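Long-range contacts in probable thiosulfate sulfurtransferase (Thermus thermophilus, PDB 2EG4), which probably transfers sulfur from thiosulfate to cyanide, as rhodaneses do, and binds a zinc ion: residues Val8-Arg13 and Val64-Glu69; Arg27-Ser32 and Cys76-Phe81. All blocks are in the same frame, centred on the assembly; numbering follows the deposited sequence.

Interaction 1. Residues Val8-Arg13 and Val64-Glu69; sequences VLVDTR and VVLYDE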
loop_
_atom_site.group_PDB
_atom_site.type_symbol
_atom_site.label_atom_id
_atom_site.label_comp_id
_atom_site.label_asym_id
_atom_site.label_seq_id
_atom_site.Cartn_x
_atom_site.Cartn_y
_atom_site.Cartn_z
ATOM N N VAL B 8 -0.605 -17.756 6.252
ATOM C CA VAL B 8 -0.122 -17.005 7.403
ATOM C C VAL B 8 -1.030 -15.789 7.551
ATOM O O VAL B 8 -1.175 -15.000 6.616
ATOM C CB VAL B 8 1.320 -16.519 7.190
ATOM C CG1 VAL B 8 1.807 -15.788 8.437
ATOM C CG2 VAL B 8 2.222 -17.696 6.865
ATOM N N LEU B 9 -1.639 -15.634 8.719
ATOM C CA LEU B 9 -2.543 -14.518 8.939
ATOM C C LEU B 9 -1.861 -13.292 9.537
ATOM O O LEU B 9 -0.953 -13.406 10.364
ATOM C CB LEU B 9 -3.712 -14.950 9.832
ATOM C CG LEU B 9 -4.655 -16.019 9.256
ATOM C CD1 LEU B 9 -3.903 -17.322 9.045
ATOM C CD2 LEU B 9 -5.822 -16.241 10.208
ATOM N N VAL B 10 -2.311 -12.122 9.099
ATOM C CA VAL B 10 -1.785 -10.849 9.568
ATOM C C VAL B 10 -2.950 -9.901 9.844
ATOM O O VAL B 10 -3.722 -9.546 8.939
ATOM C CB VAL B 10 -0.836 -10.204 8.525
ATOM C CG1 VAL B 10 -0.319 -8.876 9.041
ATOM C CG2 VAL B 10 0.329 -11.134 8.228
ATOM N N ASP B 11 -3.073 -9.512 11.110
ATOM C CA ASP B 11 -4.111 -8.602 11.579
ATOM C C ASP B 11 -3.521 -7.186 11.528
ATOM O O ASP B 11 -2.553 -6.888 12.234
ATOM C CB ASP B 11 -4.472 -8.963 13.025
ATOM C CG ASP B 11 -5.724 -8.272 13.518
ATOM O OD1 ASP B 11 -6.004 -7.123 13.112
ATOM O OD2 ASP B 11 -6.436 -8.882 14.342
ATOM N N THR B 12 -4.098 -6.316 10.704
ATOM C CA THR B 12 -3.601 -4.947 10.567
ATOM C C THR B 12 -4.372 -3.947 11.414
ATOM O O THR B 12 -4.261 -2.741 11.221
ATOM C CB THR B 12 -3.657 -4.477 9.102
ATOM O OG1 THR B 12 -5.024 -4.450 8.659
ATOM C CG2 THR B 12 -2.857 -5.414 8.226
ATOM N N ARG B 13 -5.159 -4.441 12.360
ATOM C CA ARG B 13 -5.924 -3.546 13.217
ATOM C C ARG B 13 -5.025 -3.056 14.358
ATOM O O ARG B 13 -3.928 -3.581 14.557
ATOM C CB ARG B 13 -7.139 -4.281 13.789
ATOM C CG ARG B 13 -8.162 -4.696 12.730
ATOM C CD ARG B 13 -9.256 -5.526 13.365
ATOM N NE ARG B 13 -8.676 -6.702 14.002
ATOM C CZ ARG B 13 -9.167 -7.293 15.088
ATOM N NH1 ARG B 13 -10.260 -6.815 15.673
ATOM N NH2 ARG B 13 -8.560 -8.357 15.586
ATOM N N VAL B 64 0.149 -15.319 2.232
ATOM C CA VAL B 64 -0.182 -14.518 3.405
ATOM C C VAL B 64 -1.549 -13.883 3.233
ATOM O O VAL B 64 -1.848 -13.336 2.177
ATOM C CB VAL B 64 0.823 -13.364 3.619
ATOM C CG1 VAL B 64 0.380 -12.517 4.804
ATOM C CG2 VAL B 64 2.220 -13.914 3.841
ATOM N N VAL B 65 -2.372 -13.957 4.272
ATOM C CA VAL B 65 -3.693 -13.358 4.235
ATOM C C VAL B 65 -3.796 -12.294 5.314
ATOM O O VAL B 65 -3.696 -12.598 6.503
ATOM C CB VAL B 65 -4.796 -14.403 4.473
ATOM C CG1 VAL B 65 -6.152 -13.710 4.545
ATOM C CG2 VAL B 65 -4.778 -15.433 3.349
ATOM N N LEU B 66 -4.010 -11.053 4.891
ATOM C CA LEU B 66 -4.129 -9.933 5.815
ATOM C C LEU B 66 -5.593 -9.550 6.005
ATOM O O LEU B 66 -6.369 -9.513 5.044
ATOM C CB LEU B 66 -3.343 -8.721 5.290
ATOM C CG LEU B 66 -1.839 -8.886 5.034
ATOM C CD1 LEU B 66 -1.589 -9.340 3.589
ATOM C CD2 LEU B 66 -1.135 -7.545 5.269
ATOM N N TYR B 67 -5.982 -9.264 7.242
ATOM C CA TYR B 67 -7.364 -8.881 7.493
ATOM C C TYR B 67 -7.491 -7.628 8.353
ATOM O O TYR B 67 -6.573 -7.274 9.100
ATOM C CB TYR B 67 -8.131 -10.052 8.121
ATOM C CG TYR B 67 -7.735 -10.414 9.538
ATOM C CD1 TYR B 67 -8.339 -9.791 10.635
ATOM C CD2 TYR B 67 -6.776 -11.391 9.782
ATOM C CE1 TYR B 67 -7.997 -10.142 11.941
ATOM C CE2 TYR B 67 -6.421 -11.747 11.086
ATOM C CZ TYR B 67 -7.035 -11.122 12.156
ATOM O OH TYR B 67 -6.678 -11.485 13.440
ATOM N N ASP B 68 -8.630 -6.958 8.221
ATOM C CA ASP B 68 -8.925 -5.730 8.950
ATOM C C ASP B 68 -10.438 -5.550 8.864
ATOM O O ASP B 68 -11.138 -6.400 8.308
ATOM C CB ASP B 68 -8.221 -4.535 8.286
ATOM C CG ASP B 68 -8.038 -3.352 9.231
ATOM O OD1 ASP B 68 -8.944 -3.090 10.048
ATOM O OD2 ASP B 68 -6.991 -2.673 9.147
ATOM N N GLU B 69 -10.952 -4.455 9.411
ATOM C CA GLU B 69 -12.388 -4.216 9.347
ATOM C C GLU B 69 -12.665 -3.243 8.209
ATOM O O GLU B 69 -12.678 -2.023 8.393
ATOM C CB GLU B 69 -12.913 -3.662 10.679
ATOM C CG GLU B 69 -14.441 -3.579 10.730
ATOM C CD GLU B 69 -15.119 -4.847 10.205
ATOM O OE1 GLU B 69 -14.937 -5.924 10.815
ATOM O OE2 GLU B 69 -15.832 -4.768 9.179
#
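Thr12 and Asp68 meet through a short hydrogen bond just beyond the paired strands: the threonine hydroxyl OG1 donates to Asp68 OD2 over 2.7 Å, approaching from above the carboxylate plane. OG1 is placed for this by a chi1 of 63°, which sets it between the backbone N and the carbonyl carbon of Thr12. The same Asp68 oxygen also takes Thr72 and a salt bridge from Arg74, so its negative charge is probably well compensated. Asp11 is gripped from several sides. Arg13 holds it side-on, NE to OD1 and NH2 to OD2, both on syn lone pairs, while the backbone N of Arg13 reaches OD1 as well and closes an Asx turn. Tyr67 OH adds a weak bond to Asp11 OD2; its stronger polar partner is the backbone N of Leu23.

Parallel strands 8-11 and 64-67 are stitched together by alternating backbone bonds, Val65 N to Val8 O at 2.8 Å, Val10 N to Val65 O at 3.0 Å and Tyr67 N to Val10 O at 2.8 Å, and Thr12 N carries the ladder on to Tyr67 O. The Tyr67 ring folds back over Asp11, whose CA makes a CH-pi contact 4.0 Å from the ring centroid, while Leu9 CB touches the ring edge. On the other face of the sheet Val10 CG2 packs on Val64 CG1 at 3.7 Å, and Val10 CB runs alongside Leu66 CG, the two side chains extending in the same direction.

These are the two central strands of a four-stranded parallel sheet in a rhodanese-like domain, with strand 27-28 beside 8-11 and strand 89-92 beside 64-67. Leu66 rests on Leu75, Thr78 and Ala79 of helix 73-84, whereas Tyr67 packs against Trp92 and Trp96.

Interaction 2. Residues Arg27-Ser32 and Cys76-Phe81; sequences RHLDLS and CRTAFF
Leu31 lays its CD1 methyl against Phe81 CB at 3.5 Å, and its CB comes within 3.9 Å of ring atom CD2 of Phe81, the two side chains crossing at a slant. Leu31 is also the centre of an inverse gamma turn, and its backbone N donates to Thr78 OG1 over 3.1 Å with an N-H...O angle of 161°. With chi1 at -60°, OG1 lies beside the backbone N of Thr78; it is bonded to Arg74 O one helical turn back as well, so one hydroxyl ties the incoming loop to the helix. The other branch of Thr78, CG2, turns to Leu29, touching its CG at 4.1 Å.

Arg77 runs its extended side chain out over the loop. CD passes the carbonyl oxygen of Leu31 at 3.4 Å, and the guanidinium reaches Asp30, where NH2 makes a long salt bridge of 3.3 Å with OD1. The carboxylate meets the guanidinium at its edge, with the two planes turned 34° apart. The modelled place of NH2 is less certain, and this bond is correspondingly tentative. The firmer polar partner of Arg77 is the backbone oxygen of Ala195, which NH1 reaches in the second half of the chain. Cut back to an alanine, this position would probably leave the Ala195 carbonyl without its NH1 donor, deprive Asp30 of a tentative cationic neighbour and uncover the Leu31 carbonyl.

The contact thus seats the loop following strand 27-28, at one edge of the parallel sheet, on helix 73-84. Leu29 and Leu31 continue the packing onto Leu82 of that helix. Helix 197-206 packs against the helix too, where Phe80 meets Phe201 edge-to-face and Cys76 touches Ala198 and Val199.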
loop_
_atom_site.group_PDB
_atom_site.type_symbol
_atom_site.label_atom_id
_atom_site.label_comp_id
_atom_site.label_asym_id
_atom_site.label_seq_id
_atom_site.Cartn_x
_atom_site.Cartn_y
_atom_site.Cartn_z
ATOM N N ARG B 27 -0.611 -12.696 13.262
ATOM C CA ARG B 27 0.397 -11.758 13.755
ATOM C C ARG B 27 -0.162 -10.346 13.629
ATOM O O ARG B 27 -1.054 -10.096 12.821
ATOM C CB ARG B 27 1.691 -11.852 12.940
ATOM C CG ARG B 27 2.419 -13.190 13.005
ATOM C CD ARG B 27 1.922 -14.149 11.939
ATOM N NE ARG B 27 2.871 -15.233 11.691
ATOM C CZ ARG B 27 2.745 -16.467 12.168
ATOM N NH1 ARG B 27 1.704 -16.786 12.926
ATOM N NH2 ARG B 27 3.656 -17.386 11.878
ATOM N N HIS B 28 0.355 -9.420 14.427
ATOM C CA HIS B 28 -0.104 -8.036 14.356
ATOM C C HIS B 28 0.934 -7.202 13.604
ATOM O O HIS B 28 2.128 -7.285 13.898
ATOM C CB HIS B 28 -0.320 -7.485 15.767
ATOM C CG HIS B 28 -0.643 -6.024 15.806
ATOM N ND1 HIS B 28 0.317 -5.047 15.658
ATOM C CD2 HIS B 28 -1.817 -5.374 15.981
ATOM C CE1 HIS B 28 -0.252 -3.857 15.741
ATOM N NE2 HIS B 28 -1.547 -4.027 15.939
ATOM N N LEU B 29 0.484 -6.410 12.631
ATOM C CA LEU B 29 1.396 -5.581 11.844
ATOM C C LEU B 29 0.685 -4.434 11.136
ATOM O O LEU B 29 -0.351 -4.628 10.497
ATOM C CB LEU B 29 2.135 -6.440 10.812
ATOM C CG LEU B 29 3.147 -5.736 9.899
ATOM C CD1 LEU B 29 4.325 -5.196 10.733
ATOM C CD2 LEU B 29 3.670 -6.716 8.871
ATOM N N ASP B 30 1.261 -3.243 11.251
ATOM C CA ASP B 30 0.713 -2.038 10.643
ATOM C C ASP B 30 1.872 -1.168 10.155
ATOM O O ASP B 30 2.512 -0.474 10.943
ATOM C CB ASP B 30 -0.116 -1.274 11.679
ATOM C CG ASP B 30 -1.009 -0.215 11.062
ATOM O OD1 ASP B 30 -0.539 0.554 10.189
ATOM O OD2 ASP B 30 -2.188 -0.140 11.464
ATOM N N LEU B 31 2.145 -1.211 8.858
ATOM C CA LEU B 31 3.235 -0.432 8.288
ATOM C C LEU B 31 2.780 0.947 7.828
ATOM O O LEU B 31 3.060 1.381 6.708
ATOM C CB LEU B 31 3.858 -1.207 7.130
ATOM C CG LEU B 31 4.443 -2.541 7.594
ATOM C CD1 LEU B 31 4.887 -3.372 6.407
ATOM C CD2 LEU B 31 5.625 -2.270 8.530
ATOM N N SER B 32 2.103 1.651 8.727
ATOM C CA SER B 32 1.580 2.979 8.435
ATOM C C SER B 32 2.570 4.103 8.103
ATOM O O SER B 32 2.790 4.440 6.939
ATOM C CB SER B 32 0.691 3.432 9.597
ATOM O OG SER B 32 0.121 4.707 9.341
ATOM N N CYS B 76 -4.161 -2.072 3.412
ATOM C CA CYS B 76 -3.571 -2.040 2.072
ATOM C C CYS B 76 -2.108 -1.586 2.021
ATOM O O CYS B 76 -1.301 -2.183 1.321
ATOM C CB CYS B 76 -4.414 -1.159 1.141
ATOM S SG CYS B 76 -6.094 -1.779 0.803
ATOM N N ARG B 77 -1.736 -0.536 2.741
ATOM C CA ARG B 77 -0.328 -0.157 2.644
ATOM C C ARG B 77 0.514 -1.292 3.226
ATOM O O ARG B 77 1.606 -1.580 2.734
ATOM C CB ARG B 77 -0.049 1.163 3.362
ATOM C CG ARG B 77 -0.436 1.151 4.790
ATOM C CD ARG B 77 0.080 2.386 5.495
ATOM N NE ARG B 77 -0.451 2.419 6.845
ATOM C CZ ARG B 77 -1.514 3.114 7.229
ATOM N NH1 ARG B 77 -2.189 3.872 6.364
ATOM N NH2 ARG B 77 -1.912 3.026 8.490
ATOM N N THR B 78 -0.015 -1.979 4.231
ATOM C CA THR B 78 0.705 -3.094 4.842
ATOM C C THR B 78 0.800 -4.282 3.873
ATOM O O THR B 78 1.863 -4.886 3.701
ATOM C CB THR B 78 0.030 -3.548 6.150
ATOM O OG1 THR B 78 -0.001 -2.450 7.077
ATOM C CG2 THR B 78 0.790 -4.714 6.766
ATOM N N ALA B 79 -0.310 -4.614 3.227
ATOM C CA ALA B 79 -0.289 -5.703 2.267
ATOM C C ALA B 79 0.635 -5.318 1.110
ATOM O O ALA B 79 1.306 -6.180 0.518
ATOM C CB ALA B 79 -1.716 -5.976 1.744
ATOM N N PHE B 80 0.663 -4.030 0.779
ATOM C CA PHE B 80 1.503 -3.550 -0.304
ATOM C C PHE B 80 2.985 -3.835 -0.045
ATOM O O PHE B 80 3.705 -4.250 -0.946
ATOM C CB PHE B 80 1.327 -2.053 -0.530
ATOM C CG PHE B 80 2.103 -1.540 -1.698
ATOM C CD1 PHE B 80 1.634 -1.717 -2.992
ATOM C CD2 PHE B 80 3.350 -0.938 -1.516
ATOM C CE1 PHE B 80 2.392 -1.310 -4.077
ATOM C CE2 PHE B 80 4.112 -0.528 -2.601
ATOM C CZ PHE B 80 3.635 -0.715 -3.885
ATOM N N PHE B 81 3.444 -3.604 1.182
ATOM C CA PHE B 81 4.847 -3.848 1.495
ATOM C C PHE B 81 5.201 -5.331 1.411
ATOM O O PHE B 81 6.223 -5.689 0.830
ATOM C CB PHE B 81 5.199 -3.289 2.882
ATOM C CG PHE B 81 5.567 -1.830 2.863
ATOM C CD1 PHE B 81 6.768 -1.415 2.305
ATOM C CD2 PHE B 81 4.689 -0.870 3.351
ATOM C CE1 PHE B 81 7.086 -0.054 2.225
ATOM C CE2 PHE B 81 4.992 0.491 3.280
ATOM C CZ PHE B 81 6.187 0.899 2.717
#

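How the interactions relate
The two contacts lie in the same rhodanese-like domain, their centres about 8 Å apart, and their segments alternate along the chain. Strand 8-11 of interaction 1 is the sheet neighbour of strand 27-28 of interaction 2, joined by probable hydrogen bonds from Asp11 N to Arg27 O (2.7 Å) and from Arg27 N to Leu9 O (3.0 Å). The partner strand 64-67 is followed in the chain by helix 73-84, which receives the loop of interaction 2. Interaction 1 lies away from the zinc site, whereas interaction 2 is nearer: the side chain of Ser32 is about 10 Å from that of zinc ligand His192 and about 13 Å from the zinc ion.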